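Local coordinates for teichoic acid biosynthesis protein F (Staphylococcus epidermidis, PDB 3L7I) that belongs to the teichoic acid biosynthesis proteins and carries a GT-B-type fold in which two parallel-sheet domains face each other, at residues G445-R450 against R487-I492; K449-D454 against G653-Y658; K571-D576 against K675-L680; K538-Y543 against V578-M583. One frame throughout, in Å; residues are numbered along the deposited sequence.

Contact 1 (G445-R450 against R487-I492)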
loop_
_atom_site.group_PDB
_atom_site.type_symbol
_atom_site.label_atom_id
_atom_site.label_comp_id
_atom_site.label_asym_id
_atom_site.label_seq_id
_atom_site.Cartn_x
_atom_site.Cartn_y
_atom_site.Cartn_z
ATOM N N GLY A 445 10.994 -21.582 41.546
ATOM C CA GLY A 445 10.556 -22.043 42.849
ATOM C C GLY A 445 9.470 -23.088 42.938
ATOM O O GLY A 445 8.582 -23.147 42.095
ATOM N N THR A 446 9.556 -23.907 43.981
ATOM C CA THR A 446 8.564 -24.925 44.255
ATOM C C THR A 446 7.224 -24.254 44.477
ATOM O O THR A 446 7.117 -23.363 45.320
ATOM C CB THR A 446 8.905 -25.737 45.528
ATOM O OG1 THR A 446 10.079 -26.537 45.312
ATOM C CG2 THR A 446 7.748 -26.644 45.882
ATOM N N PRO A 447 6.189 -24.675 43.725
ATOM C CA PRO A 447 4.916 -23.954 43.824
ATOM C C PRO A 447 4.197 -24.310 45.110
ATOM O O PRO A 447 4.236 -25.456 45.547
ATOM C CB PRO A 447 4.121 -24.464 42.621
ATOM C CG PRO A 447 5.098 -25.171 41.769
ATOM C CD PRO A 447 6.136 -25.721 42.696
ATOM N N LEU A 448 3.579 -23.306 45.721
ATOM C CA LEU A 448 2.646 -23.518 46.814
ATOM C C LEU A 448 1.271 -23.123 46.294
ATOM O O LEU A 448 0.280 -23.798 46.562
ATOM C CB LEU A 448 3.024 -22.661 48.011
ATOM C CG LEU A 448 1.935 -22.476 49.057
ATOM C CD1 LEU A 448 1.983 -23.626 50.028
ATOM C CD2 LEU A 448 2.094 -21.148 49.776
ATOM N N LYS A 449 1.218 -22.043 45.527
ATOM C CA LYS A 449 -0.034 -21.597 44.938
ATOM C C LYS A 449 -0.250 -22.208 43.538
ATOM O O LYS A 449 0.694 -22.373 42.763
ATOM C CB LYS A 449 -0.070 -20.054 44.863
ATOM C CG LYS A 449 -0.086 -19.325 46.225
ATOM C CD LYS A 449 0.512 -17.902 46.135
ATOM C CE LYS A 449 0.364 -17.084 47.443
ATOM N NZ LYS A 449 -0.928 -16.273 47.504
ATOM N N ARG A 450 -1.497 -22.531 43.213
ATOM C CA ARG A 450 -1.828 -23.062 41.893
ATOM C C ARG A 450 -1.540 -22.050 40.788
ATOM O O ARG A 450 -1.867 -20.872 40.923
ATOM C CB ARG A 450 -3.302 -23.476 41.830
ATOM C CG ARG A 450 -3.713 -24.504 42.858
ATOM C CD ARG A 450 -5.182 -24.891 42.694
ATOM N NE ARG A 450 -5.378 -25.899 41.647
ATOM C CZ ARG A 450 -5.337 -27.217 41.853
ATOM N NH1 ARG A 450 -5.107 -27.704 43.079
ATOM N NH2 ARG A 450 -5.527 -28.046 40.829
ATOM N N ARG A 487 10.094 -34.134 43.298
ATOM C CA ARG A 487 9.096 -34.917 42.579
ATOM C C ARG A 487 7.739 -34.241 42.596
ATOM O O ARG A 487 7.010 -34.276 41.613
ATOM C CB ARG A 487 8.987 -36.325 43.145
ATOM C CG ARG A 487 8.168 -37.233 42.260
ATOM C CD ARG A 487 8.787 -37.347 40.867
ATOM N NE ARG A 487 9.321 -38.689 40.613
ATOM C CZ ARG A 487 10.615 -39.007 40.540
ATOM N NH1 ARG A 487 11.554 -38.074 40.693
ATOM N NH2 ARG A 487 10.970 -40.272 40.305
ATOM N N TYR A 488 7.417 -33.632 43.728
ATOM C CA TYR A 488 6.204 -32.835 43.903
ATOM C C TYR A 488 6.106 -31.707 42.888
ATOM O O TYR A 488 5.056 -31.477 42.309
ATOM C CB TYR A 488 6.201 -32.297 45.323
ATOM C CG TYR A 488 5.352 -31.083 45.613
ATOM C CD1 TYR A 488 4.078 -31.215 46.141
ATOM C CD2 TYR A 488 5.860 -29.801 45.436
ATOM C CE1 TYR A 488 3.316 -30.108 46.437
ATOM C CE2 TYR A 488 5.107 -28.690 45.729
ATOM C CZ TYR A 488 3.840 -28.848 46.235
ATOM O OH TYR A 488 3.087 -27.736 46.536
ATOM N N SER A 489 7.207 -31.009 42.658
ATOM C CA SER A 489 7.230 -30.001 41.608
ATOM C C SER A 489 7.112 -30.623 40.217
ATOM O O SER A 489 6.361 -30.135 39.391
ATOM C CB SER A 489 8.480 -29.120 41.711
ATOM O OG SER A 489 8.290 -28.085 42.659
ATOM N N THR A 490 7.854 -31.692 39.958
ATOM C CA THR A 490 7.719 -32.397 38.694
ATOM C C THR A 490 6.271 -32.781 38.414
ATOM O O THR A 490 5.774 -32.565 37.321
ATOM C CB THR A 490 8.547 -33.693 38.651
ATOM O OG1 THR A 490 9.933 -33.405 38.875
ATOM C CG2 THR A 490 8.379 -34.384 37.299
ATOM N N GLU A 491 5.596 -33.365 39.396
ATOM C CA GLU A 491 4.254 -33.890 39.167
ATOM C C GLU A 491 3.295 -32.745 38.852
ATOM O O GLU A 491 2.428 -32.868 37.983
ATOM C CB GLU A 491 3.780 -34.693 40.377
ATOM C CG GLU A 491 3.223 -36.064 40.017
ATOM C CD GLU A 491 4.314 -37.102 39.704
ATOM O OE1 GLU A 491 4.753 -37.814 40.643
ATOM O OE2 GLU A 491 4.718 -37.225 38.519
ATOM N N ILE A 492 3.477 -31.635 39.565
ATOM C CA ILE A 492 2.737 -30.403 39.351
ATOM C C ILE A 492 3.077 -29.803 37.996
ATOM O O ILE A 492 2.203 -29.281 37.317
ATOM C CB ILE A 492 3.067 -29.364 40.433
ATOM C CG1 ILE A 492 2.479 -29.778 41.775
ATOM C CG2 ILE A 492 2.540 -27.987 40.065
ATOM C CD1 ILE A 492 3.011 -28.966 42.930
#
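Tyr488 OH donates to Pro447 O over 2.7 Å, the one hydrogen bond between segments 445-450 and 487-492. It ties the loop after strand 438-441 to the first turns of helix 487-496, both attached to the seven-stranded parallel sheet of the GT-B-type fold. The donor makes an angle of 153° at the carbonyl oxygen and is tilted 20° from the carbonyl plane, whereas that oxygen lies in plane at the edge of the tyrosine ring. Tyr488 reaches it because its CG stands opposite the backbone N about the first bond (chi1 159°), extending the ring from the helix to the loop. Thr446 CG2 also meets the ring edge, at CE2, with the two side chains crossing at about a right angle. Over one ring face sits Ile492 CD1, one helical turn on, 3.4 Å above the plane and displaced to the rim; Phe698 adds an edge-to-face ring contact. Ser489 OG packs against Pro447 CD and Thr446 CA; the Thr446 hydroxyl is bonded instead to Asn486 ND2, just before the helix. Pro447 and Ile492 lie alongside and run opposite ways, with Pro447 CG 4.2 Å from Ile492 CG2.

Contact 2 (K449-D454 against G653-Y658)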
loop_
_atom_site.group_PDB
_atom_site.type_symbol
_atom_site.label_atom_id
_atom_site.label_comp_id
_atom_site.label_asym_id
_atom_site.label_seq_id
_atom_site.Cartn_x
_atom_site.Cartn_y
_atom_site.Cartn_z
ATOM N N LYS A 449 1.218 -22.043 45.527
ATOM C CA LYS A 449 -0.034 -21.597 44.938
ATOM C C LYS A 449 -0.250 -22.208 43.538
ATOM O O LYS A 449 0.694 -22.373 42.763
ATOM C CB LYS A 449 -0.070 -20.054 44.863
ATOM C CG LYS A 449 -0.086 -19.325 46.225
ATOM C CD LYS A 449 0.512 -17.902 46.135
ATOM C CE LYS A 449 0.364 -17.084 47.443
ATOM N NZ LYS A 449 -0.928 -16.273 47.504
ATOM N N ARG A 450 -1.497 -22.531 43.213
ATOM C CA ARG A 450 -1.828 -23.062 41.893
ATOM C C ARG A 450 -1.540 -22.050 40.788
ATOM O O ARG A 450 -1.867 -20.872 40.923
ATOM C CB ARG A 450 -3.302 -23.476 41.830
ATOM C CG ARG A 450 -3.713 -24.504 42.858
ATOM C CD ARG A 450 -5.182 -24.891 42.694
ATOM N NE ARG A 450 -5.378 -25.899 41.647
ATOM C CZ ARG A 450 -5.337 -27.217 41.853
ATOM N NH1 ARG A 450 -5.107 -27.704 43.079
ATOM N NH2 ARG A 450 -5.527 -28.046 40.829
ATOM N N LEU A 451 -0.948 -22.518 39.690
ATOM C CA LEU A 451 -0.599 -21.643 38.557
ATOM C C LEU A 451 -0.859 -22.254 37.184
ATOM O O LEU A 451 -0.915 -23.476 37.037
ATOM C CB LEU A 451 0.878 -21.207 38.615
ATOM C CG LEU A 451 1.977 -22.204 39.000
ATOM C CD1 LEU A 451 1.553 -23.645 38.819
ATOM C CD2 LEU A 451 3.214 -21.906 38.206
ATOM N N ALA A 452 -0.979 -21.394 36.178
ATOM C CA ALA A 452 -1.085 -21.836 34.788
ATOM C C ALA A 452 -2.339 -22.701 34.548
ATOM O O ALA A 452 -3.453 -22.257 34.810
ATOM C CB ALA A 452 0.180 -22.558 34.365
ATOM N N ASN A 453 -2.165 -23.922 34.045
ATOM C CA ASN A 453 -3.304 -24.787 33.751
ATOM C C ASN A 453 -4.246 -24.978 34.960
ATOM O O ASN A 453 -5.466 -25.178 34.818
ATOM C CB ASN A 453 -2.801 -26.145 33.284
ATOM C CG ASN A 453 -3.737 -26.798 32.301
ATOM O OD1 ASN A 453 -4.729 -26.200 31.876
ATOM N ND2 ASN A 453 -3.421 -28.029 31.917
ATOM N N ASP A 454 -3.664 -24.885 36.149
ATOM C CA ASP A 454 -4.319 -25.326 37.366
ATOM C C ASP A 454 -5.166 -24.258 38.015
ATOM O O ASP A 454 -5.964 -24.568 38.892
ATOM C CB ASP A 454 -3.289 -25.870 38.358
ATOM C CG ASP A 454 -2.697 -27.195 37.904
ATOM O OD1 ASP A 454 -3.154 -27.689 36.846
ATOM O OD2 ASP A 454 -1.796 -27.749 38.592
ATOM N N GLY A 653 -6.619 -24.232 47.110
ATOM C CA GLY A 653 -5.891 -23.508 46.082
ATOM C C GLY A 653 -4.408 -23.514 46.413
ATOM O O GLY A 653 -3.652 -22.640 45.974
ATOM N N PHE A 654 -4.019 -24.502 47.221
ATOM C CA PHE A 654 -2.636 -24.817 47.551
ATOM C C PHE A 654 -2.431 -26.274 47.184
ATOM O O PHE A 654 -3.341 -27.084 47.331
ATOM C CB PHE A 654 -2.413 -24.668 49.049
ATOM C CG PHE A 654 -2.147 -23.255 49.497
ATOM C CD1 PHE A 654 -2.244 -22.193 48.611
ATOM C CD2 PHE A 654 -1.828 -22.991 50.822
ATOM C CE1 PHE A 654 -2.000 -20.890 49.039
ATOM C CE2 PHE A 654 -1.596 -21.704 51.253
ATOM C CZ PHE A 654 -1.678 -20.650 50.355
ATOM N N TYR A 655 -1.242 -26.622 46.713
ATOM C CA TYR A 655 -0.996 -27.998 46.308
ATOM C C TYR A 655 -0.748 -28.862 47.519
ATOM O O TYR A 655 -1.040 -30.061 47.513
ATOM C CB TYR A 655 0.202 -28.106 45.386
ATOM C CG TYR A 655 0.004 -27.489 44.025
ATOM C CD1 TYR A 655 -0.830 -28.078 43.080
ATOM C CD2 TYR A 655 0.688 -26.330 43.667
ATOM C CE1 TYR A 655 -0.987 -27.521 41.831
ATOM C CE2 TYR A 655 0.534 -25.778 42.425
ATOM C CZ TYR A 655 -0.302 -26.375 41.519
ATOM O OH TYR A 655 -0.433 -25.790 40.293
ATOM N N MET A 656 -0.202 -28.257 48.563
ATOM C CA MET A 656 0.086 -29.020 49.757
ATOM C C MET A 656 -0.933 -28.787 50.862
ATOM O O MET A 656 -1.743 -27.854 50.811
ATOM C CB MET A 656 1.483 -28.713 50.256
ATOM C CG MET A 656 1.702 -27.267 50.555
ATOM S SD MET A 656 2.742 -27.129 52.017
ATOM C CE MET A 656 3.973 -28.377 51.660
ATOM N N ASN A 657 -0.905 -29.664 51.857
ATOM C CA ASN A 657 -1.804 -29.508 52.977
ATOM C C ASN A 657 -1.196 -28.607 54.045
ATOM O O ASN A 657 -0.557 -29.069 54.991
ATOM C CB ASN A 657 -2.229 -30.855 53.540
ATOM C CG ASN A 657 -3.465 -30.740 54.393
ATOM O OD1 ASN A 657 -3.706 -29.695 55.007
ATOM N ND2 ASN A 657 -4.268 -31.801 54.432
ATOM N N TYR A 658 -1.408 -27.307 53.856
ATOM C CA TYR A 658 -0.844 -26.245 54.690
ATOM C C TYR A 658 -1.100 -26.405 56.186
ATOM O O TYR A 658 -0.222 -26.134 57.015
ATOM C CB TYR A 658 -1.445 -24.919 54.255
ATOM C CG TYR A 658 -0.787 -23.684 54.821
ATOM C CD1 TYR A 658 0.220 -23.041 54.125
ATOM C CD2 TYR A 658 -1.203 -23.142 56.024
ATOM C CE1 TYR A 658 0.813 -21.902 54.614
ATOM C CE2 TYR A 658 -0.613 -21.999 56.536
ATOM C CZ TYR A 658 0.399 -21.376 55.819
ATOM O OH TYR A 658 0.999 -20.228 56.307
#
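The interface between the two parallel-sheet domains of the GT-B-type fold runs through this contact, where Tyr655 is inserted among Arg450, Leu451 and Asp454. Segment 449-454 belongs to the loop after strand 438-441 of the seven-stranded sheet, segment 653-658 to the loop between strands 637-640 and 666-667 of the six-stranded one. A single beta bridge pairs Lys449 with Phe654, their CA atoms 4.9 Å apart; next to it, Leu448 and Tyr655 share a backbone hydrogen bond. Tyr655 OH donates to Asp454 OD2 over 2.9 Å, meeting the carboxylate oxygen on its anti side and 20° out of the carboxylate plane. The same hydroxyl accepts a weak bond from Leu451 N, 3.4 Å from Tyr655 OH. Arg450 CG lies over one face of the ring, 4.1 Å above its plane and toward the rim, and the chain then bends at chi3 (82°), which places Tyr655 CE1 over the centre of the guanidinium face. Arg450 NE bonds Asp454 O at 3.1 Å within the guanidinium plane, but from above the carbonyl plane. At the bridge, Lys449 and Phe654 point the same way, with Lys449 CG 3.7 Å from Phe654 CE1, while Lys449 NZ bonds Tyr647 OH and its side chain approaches a bound sulfate ion. The two bonds fix the position of the Tyr655 hydroxyl, Arg450 over one face limits the ring's rotation, and the phenol bond together with the nearby guanidinium would probably favour a charged Asp454 carboxylate.

Contact 3 (K571-D576 against K675-L680)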
loop_
_atom_site.group_PDB
_atom_site.type_symbol
_atom_site.label_atom_id
_atom_site.label_comp_id
_atom_site.label_asym_id
_atom_site.label_seq_id
_atom_site.Cartn_x
_atom_site.Cartn_y
_atom_site.Cartn_z
ATOM N N LYS A 571 11.151 -4.857 72.056
ATOM C CA LYS A 571 11.135 -5.064 73.510
ATOM C C LYS A 571 11.555 -6.483 73.924
ATOM O O LYS A 571 12.265 -6.669 74.914
ATOM C CB LYS A 571 9.737 -4.776 74.073
ATOM C CG LYS A 571 9.479 -3.326 74.483
ATOM C CD LYS A 571 8.021 -3.125 74.978
ATOM C CE LYS A 571 7.880 -1.988 76.008
ATOM N NZ LYS A 571 8.344 -0.645 75.529
ATOM N N GLU A 572 11.110 -7.471 73.151
ATOM C CA GLU A 572 11.206 -8.881 73.531
ATOM C C GLU A 572 12.451 -9.576 73.020
ATOM O O GLU A 572 12.852 -10.602 73.555
ATOM C CB GLU A 572 9.980 -9.658 73.021
ATOM C CG GLU A 572 8.697 -9.396 73.786
ATOM C CD GLU A 572 8.773 -9.834 75.247
ATOM O OE1 GLU A 572 9.346 -10.911 75.512
ATOM O OE2 GLU A 572 8.257 -9.109 76.129
ATOM N N LEU A 573 13.048 -9.031 71.973
ATOM C CA LEU A 573 14.104 -9.740 71.269
ATOM C C LEU A 573 15.265 -8.829 70.898
ATOM O O LEU A 573 16.309 -9.305 70.459
ATOM C CB LEU A 573 13.537 -10.389 69.996
ATOM C CG LEU A 573 12.427 -11.414 70.207
ATOM C CD1 LEU A 573 11.768 -11.816 68.910
ATOM C CD2 LEU A 573 12.983 -12.622 70.914
ATOM N N GLY A 574 15.083 -7.527 71.081
ATOM C CA GLY A 574 16.049 -6.541 70.635
ATOM C C GLY A 574 17.464 -6.625 71.183
ATOM O O GLY A 574 18.338 -5.866 70.753
ATOM N N ASP A 575 17.703 -7.530 72.124
ATOM C CA ASP A 575 19.027 -7.654 72.720
ATOM C C ASP A 575 19.682 -8.952 72.291
ATOM O O ASP A 575 20.889 -9.119 72.426
ATOM C CB ASP A 575 18.975 -7.572 74.255
ATOM C CG ASP A 575 18.726 -6.149 74.778
ATOM O OD1 ASP A 575 19.126 -5.161 74.109
ATOM O OD2 ASP A 575 18.137 -6.024 75.880
ATOM N N ASP A 576 18.888 -9.877 71.776
ATOM C CA ASP A 576 19.422 -11.155 71.325
ATOM C C ASP A 576 19.425 -11.241 69.799
ATOM O O ASP A 576 20.240 -11.951 69.212
ATOM C CB ASP A 576 18.611 -12.321 71.908
ATOM C CG ASP A 576 18.750 -12.444 73.428
ATOM O OD1 ASP A 576 19.899 -12.412 73.930
ATOM O OD2 ASP A 576 17.706 -12.598 74.117
ATOM N N LYS A 675 7.303 -14.745 71.971
ATOM C CA LYS A 675 7.762 -15.535 73.092
ATOM C C LYS A 675 8.554 -16.743 72.603
ATOM O O LYS A 675 9.605 -17.059 73.140
ATOM C CB LYS A 675 6.572 -15.959 73.957
ATOM C CG LYS A 675 5.785 -14.789 74.578
ATOM C CD LYS A 675 6.696 -13.845 75.380
ATOM C CE LYS A 675 5.892 -12.875 76.250
ATOM N NZ LYS A 675 6.775 -11.994 77.078
ATOM N N GLU A 676 8.054 -17.401 71.567
ATOM C CA GLU A 676 8.691 -18.600 71.023
ATOM C C GLU A 676 10.144 -18.371 70.555
ATOM O O GLU A 676 11.038 -19.153 70.896
ATOM C CB GLU A 676 7.839 -19.156 69.880
ATOM C CG GLU A 676 8.195 -20.563 69.444
ATOM C CD GLU A 676 7.362 -21.622 70.131
ATOM O OE1 GLU A 676 7.354 -21.665 71.388
ATOM O OE2 GLU A 676 6.721 -22.418 69.409
ATOM N N LEU A 677 10.362 -17.310 69.771
ATOM C CA LEU A 677 11.706 -16.874 69.337
ATOM C C LEU A 677 12.743 -16.691 70.479
ATOM O O LEU A 677 13.959 -16.768 70.257
ATOM C CB LEU A 677 11.596 -15.559 68.551
ATOM C CG LEU A 677 11.286 -15.553 67.045
ATOM C CD1 LEU A 677 10.858 -16.907 66.513
ATOM C CD2 LEU A 677 10.241 -14.487 66.672
ATOM N N LYS A 678 12.262 -16.423 71.691
ATOM C CA LYS A 678 13.153 -16.168 72.815
ATOM C C LYS A 678 14.239 -17.236 72.841
ATOM O O LYS A 678 15.419 -16.939 73.029
ATOM C CB LYS A 678 12.371 -16.190 74.126
ATOM C CG LYS A 678 12.836 -15.182 75.145
ATOM C CD LYS A 678 12.826 -13.790 74.547
ATOM C CE LYS A 678 12.334 -12.781 75.560
ATOM N NZ LYS A 678 10.918 -13.076 75.873
ATOM N N ASN A 679 13.821 -18.479 72.625
ATOM C CA ASN A 679 14.699 -19.635 72.712
ATOM C C ASN A 679 14.638 -20.487 71.444
ATOM O O ASN A 679 13.870 -21.455 71.362
ATOM C CB ASN A 679 14.317 -20.470 73.932
ATOM C CG ASN A 679 15.212 -21.673 74.118
ATOM O OD1 ASN A 679 16.126 -21.902 73.325
ATOM N ND2 ASN A 679 14.953 -22.454 75.169
ATOM N N LEU A 680 15.448 -20.121 70.452
ATOM C CA LEU A 680 15.454 -20.838 69.181
ATOM C C LEU A 680 15.709 -22.338 69.350
ATOM O O LEU A 680 15.000 -23.160 68.764
ATOM C CB LEU A 680 16.457 -20.232 68.194
ATOM C CG LEU A 680 15.886 -19.242 67.175
ATOM C CD1 LEU A 680 16.801 -19.133 65.971
ATOM C CD2 LEU A 680 14.493 -19.658 66.738
#
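A bend at chi2 (-63°), on top of a first torsion that puts CG beside the backbone N, turns the Glu572 carboxylate to the lysines of segment 675-680. Lys675 is likewise bent at chi2, then runs extended to its ammonium, whereas Lys678 folds at chi2, chi3 and chi4 and curls over the glutamate backbone. Both lysines form salt bridges at OE1: Lys678 NZ lies 2.7 Å from Glu572 OE1, which it meets almost along the C-O axis, and Lys675 NZ makes a longer, weak bond of 3.2 Å to Glu572 OE1 while also lying near OE2. Together they form a salt-bridge network joining the C-terminal ends of helices 566-573 and 670-677, in the domain built on the six-stranded parallel sheet. Two leucines pack beneath the charges. Leu573 and Leu677 cross at about a right angle, Leu573 CD1 lying 3.8 Å from Leu677 CB, and Leu677 goes on to touch Ile541 and Phe638 on the sheet. The other methyl, Leu573 CD2, rests 3.8 Å from Lys678 CD, so the aliphatic part of this lysine continues the apolar packing toward the surface, where Lys678 is exposed.

Contact 4 (K538-Y543 against V578-M583)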
loop_
_atom_site.group_PDB
_atom_site.type_symbol
_atom_site.label_atom_id
_atom_site.label_comp_id
_atom_site.label_asym_id
_atom_site.label_seq_id
_atom_site.Cartn_x
_atom_site.Cartn_y
_atom_site.Cartn_z
ATOM N N LYS A 538 24.649 -10.670 67.851
ATOM C CA LYS A 538 23.219 -10.863 67.692
ATOM C C LYS A 538 22.865 -11.894 66.608
ATOM O O LYS A 538 23.495 -11.958 65.554
ATOM C CB LYS A 538 22.544 -9.493 67.473
ATOM C CG LYS A 538 22.037 -8.828 68.786
ATOM C CD LYS A 538 22.528 -7.366 69.023
ATOM C CE LYS A 538 21.486 -6.462 69.738
ATOM N NZ LYS A 538 20.304 -6.054 68.824
ATOM N N LYS A 539 21.880 -12.729 66.914
ATOM C CA LYS A 539 21.377 -13.712 65.973
ATOM C C LYS A 539 20.350 -13.063 65.044
ATOM O O LYS A 539 19.957 -11.910 65.233
ATOM C CB LYS A 539 20.784 -14.914 66.708
ATOM C CG LYS A 539 21.842 -15.889 67.248
ATOM C CD LYS A 539 21.255 -17.261 67.623
ATOM C CE LYS A 539 20.447 -17.199 68.931
ATOM N NZ LYS A 539 19.479 -18.340 69.073
ATOM N N VAL A 540 19.907 -13.790 64.032
ATOM C CA VAL A 540 19.252 -13.123 62.913
ATOM C C VAL A 540 17.936 -13.754 62.454
ATOM O O VAL A 540 17.922 -14.870 61.923
ATOM C CB VAL A 540 20.211 -13.042 61.718
ATOM C CG1 VAL A 540 19.475 -12.591 60.461
ATOM C CG2 VAL A 540 21.363 -12.129 62.042
ATOM N N ILE A 541 16.839 -13.022 62.651
ATOM C CA ILE A 541 15.539 -13.433 62.126
ATOM C C ILE A 541 15.294 -12.763 60.761
ATOM O O ILE A 541 15.621 -11.575 60.565
ATOM C CB ILE A 541 14.403 -13.064 63.119
ATOM C CG1 ILE A 541 14.537 -13.852 64.411
ATOM C CG2 ILE A 541 13.053 -13.369 62.549
ATOM C CD1 ILE A 541 13.800 -13.212 65.557
ATOM N N MET A 542 14.754 -13.530 59.815
ATOM C CA MET A 542 14.304 -12.960 58.541
ATOM C C MET A 542 12.804 -13.069 58.392
ATOM O O MET A 542 12.221 -14.108 58.680
ATOM C CB MET A 542 14.956 -13.635 57.342
ATOM C CG MET A 542 15.260 -12.639 56.236
ATOM S SD MET A 542 15.110 -13.282 54.562
ATOM C CE MET A 542 15.142 -15.029 54.901
ATOM N N TYR A 543 12.180 -12.006 57.911
ATOM C CA TYR A 543 10.728 -11.987 57.806
ATOM C C TYR A 543 10.333 -11.674 56.381
ATOM O O TYR A 543 10.663 -10.618 55.868
ATOM C CB TYR A 543 10.167 -10.935 58.750
ATOM C CG TYR A 543 8.676 -10.815 58.729
ATOM C CD1 TYR A 543 7.866 -11.929 58.587
ATOM C CD2 TYR A 543 8.069 -9.585 58.875
ATOM C CE1 TYR A 543 6.482 -11.810 58.572
ATOM C CE2 TYR A 543 6.708 -9.457 58.868
ATOM C CZ TYR A 543 5.912 -10.565 58.717
ATOM O OH TYR A 543 4.541 -10.393 58.719
ATOM N N VAL A 578 18.516 -9.534 65.648
ATOM C CA VAL A 578 18.260 -8.476 64.713
ATOM C C VAL A 578 17.286 -9.062 63.678
ATOM O O VAL A 578 17.361 -10.256 63.360
ATOM C CB VAL A 578 19.574 -8.000 64.128
ATOM C CG1 VAL A 578 19.844 -8.672 62.793
ATOM C CG2 VAL A 578 19.552 -6.517 64.012
ATOM N N ILE A 579 16.338 -8.278 63.183
ATOM C CA ILE A 579 15.362 -8.850 62.244
ATOM C C ILE A 579 15.434 -8.264 60.819
ATOM O O ILE A 579 15.370 -7.037 60.638
ATOM C CB ILE A 579 13.927 -8.756 62.804
ATOM C CG1 ILE A 579 12.955 -9.501 61.912
ATOM C CG2 ILE A 579 13.488 -7.305 62.986
ATOM C CD1 ILE A 579 11.520 -9.389 62.444
ATOM N N LEU A 580 15.594 -9.126 59.812
ATOM C CA LEU A 580 15.660 -8.646 58.422
ATOM C C LEU A 580 14.282 -8.632 57.778
ATOM O O LEU A 580 13.628 -9.678 57.690
ATOM C CB LEU A 580 16.610 -9.500 57.586
ATOM C CG LEU A 580 17.990 -9.751 58.187
ATOM C CD1 LEU A 580 18.916 -10.477 57.233
ATOM C CD2 LEU A 580 18.580 -8.423 58.607
ATOM N N LEU A 581 13.832 -7.456 57.341
ATOM C CA LEU A 581 12.518 -7.332 56.718
ATOM C C LEU A 581 12.632 -7.355 55.189
ATOM O O LEU A 581 13.153 -6.408 54.573
ATOM C CB LEU A 581 11.818 -6.045 57.164
ATOM C CG LEU A 581 11.735 -5.748 58.658
ATOM C CD1 LEU A 581 11.050 -4.416 58.913
ATOM C CD2 LEU A 581 11.022 -6.857 59.429
ATOM N N ARG A 582 12.148 -8.433 54.577
ATOM C CA ARG A 582 12.132 -8.540 53.131
ATOM C C ARG A 582 10.720 -8.367 52.598
ATOM O O ARG A 582 9.957 -9.326 52.523
ATOM C CB ARG A 582 12.704 -9.888 52.697
ATOM C CG ARG A 582 12.552 -10.154 51.202
ATOM C CD ARG A 582 13.784 -10.799 50.590
ATOM N NE ARG A 582 14.647 -9.782 50.023
ATOM C CZ ARG A 582 15.064 -9.773 48.763
ATOM N NH1 ARG A 582 14.736 -10.759 47.931
ATOM N NH2 ARG A 582 15.842 -8.785 48.345
ATOM N N MET A 583 10.387 -7.149 52.203
ATOM C CA MET A 583 9.027 -6.807 51.798
ATOM C C MET A 583 8.898 -6.532 50.309
ATOM O O MET A 583 9.887 -6.273 49.641
ATOM C CB MET A 583 8.604 -5.543 52.538
ATOM C CG MET A 583 9.243 -5.421 53.904
ATOM S SD MET A 583 8.399 -6.553 55.006
ATOM C CE MET A 583 6.897 -5.608 55.288
#
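The Tyr543 ring meets Leu581 at its edge, near the ring plane, with Tyr543 CD2 4.1 Å from Leu581 CD2; CG opposite the backbone N (chi1 180°) sets the ring at that place. The other flat side-chain group, the Arg582 guanidinium, turns away from strand 539-543 and makes weak bonds through NH2 to Val603 O and Tyr606 O. Between the strands five backbone bonds alternate: Val578 N to Lys539 O, Ile541 N to Val578 O, Leu580 N to Ile541 O, Tyr543 N to Leu580 O and Arg582 N to Tyr543 O. The segment axes come within 4.5 Å and diverge by 25°, the twist of a parallel pair. Val540, Met542, Val578 and Leu580 share one face: Val540 CG2 lies 3.8 Å from Val578 CG1, and Met542 CG 3.7 Å from Leu580 CB. Helix 609-614 packs on this face through Leu612 and Phe613. On the other face Ile541 and Ile579 cross at a slant, with Ile541 CG2 3.9 Å from Ile579 CG1, and Tyr543 CB nears Ile579 CD1. The strands are adjacent in the six-stranded sheet and helix 566-573 links them, the beta-alpha-beta crossover of the Rossmann-like domains in the GT-B fold.

Overall arrangement
Contacts 1 and 2 share Lys449 and Arg450 and lie about 8 Å apart between centres; contacts 3 and 4 sit in the six-stranded domain, about 12 Å apart. Contact 1, buried, fixes a loop to a helix within the seven-stranded half, whereas contact 2, nearer the surface, carries that loop across to the other half; Tyr655 packs on Tyr488 and Ile492 and so connects the two. Contact 4 is core, held by backbone bonds and aliphatic layers. Contact 3, partly buried, ties the helix of that beta-alpha-beta unit to helix 670-677, outside it, by salt bridges over a leucine pair. Probable hydrogen bonds, Asp576 O to Lys539 N and Gly574 O to Lys538 NZ, join contacts 3 and 4.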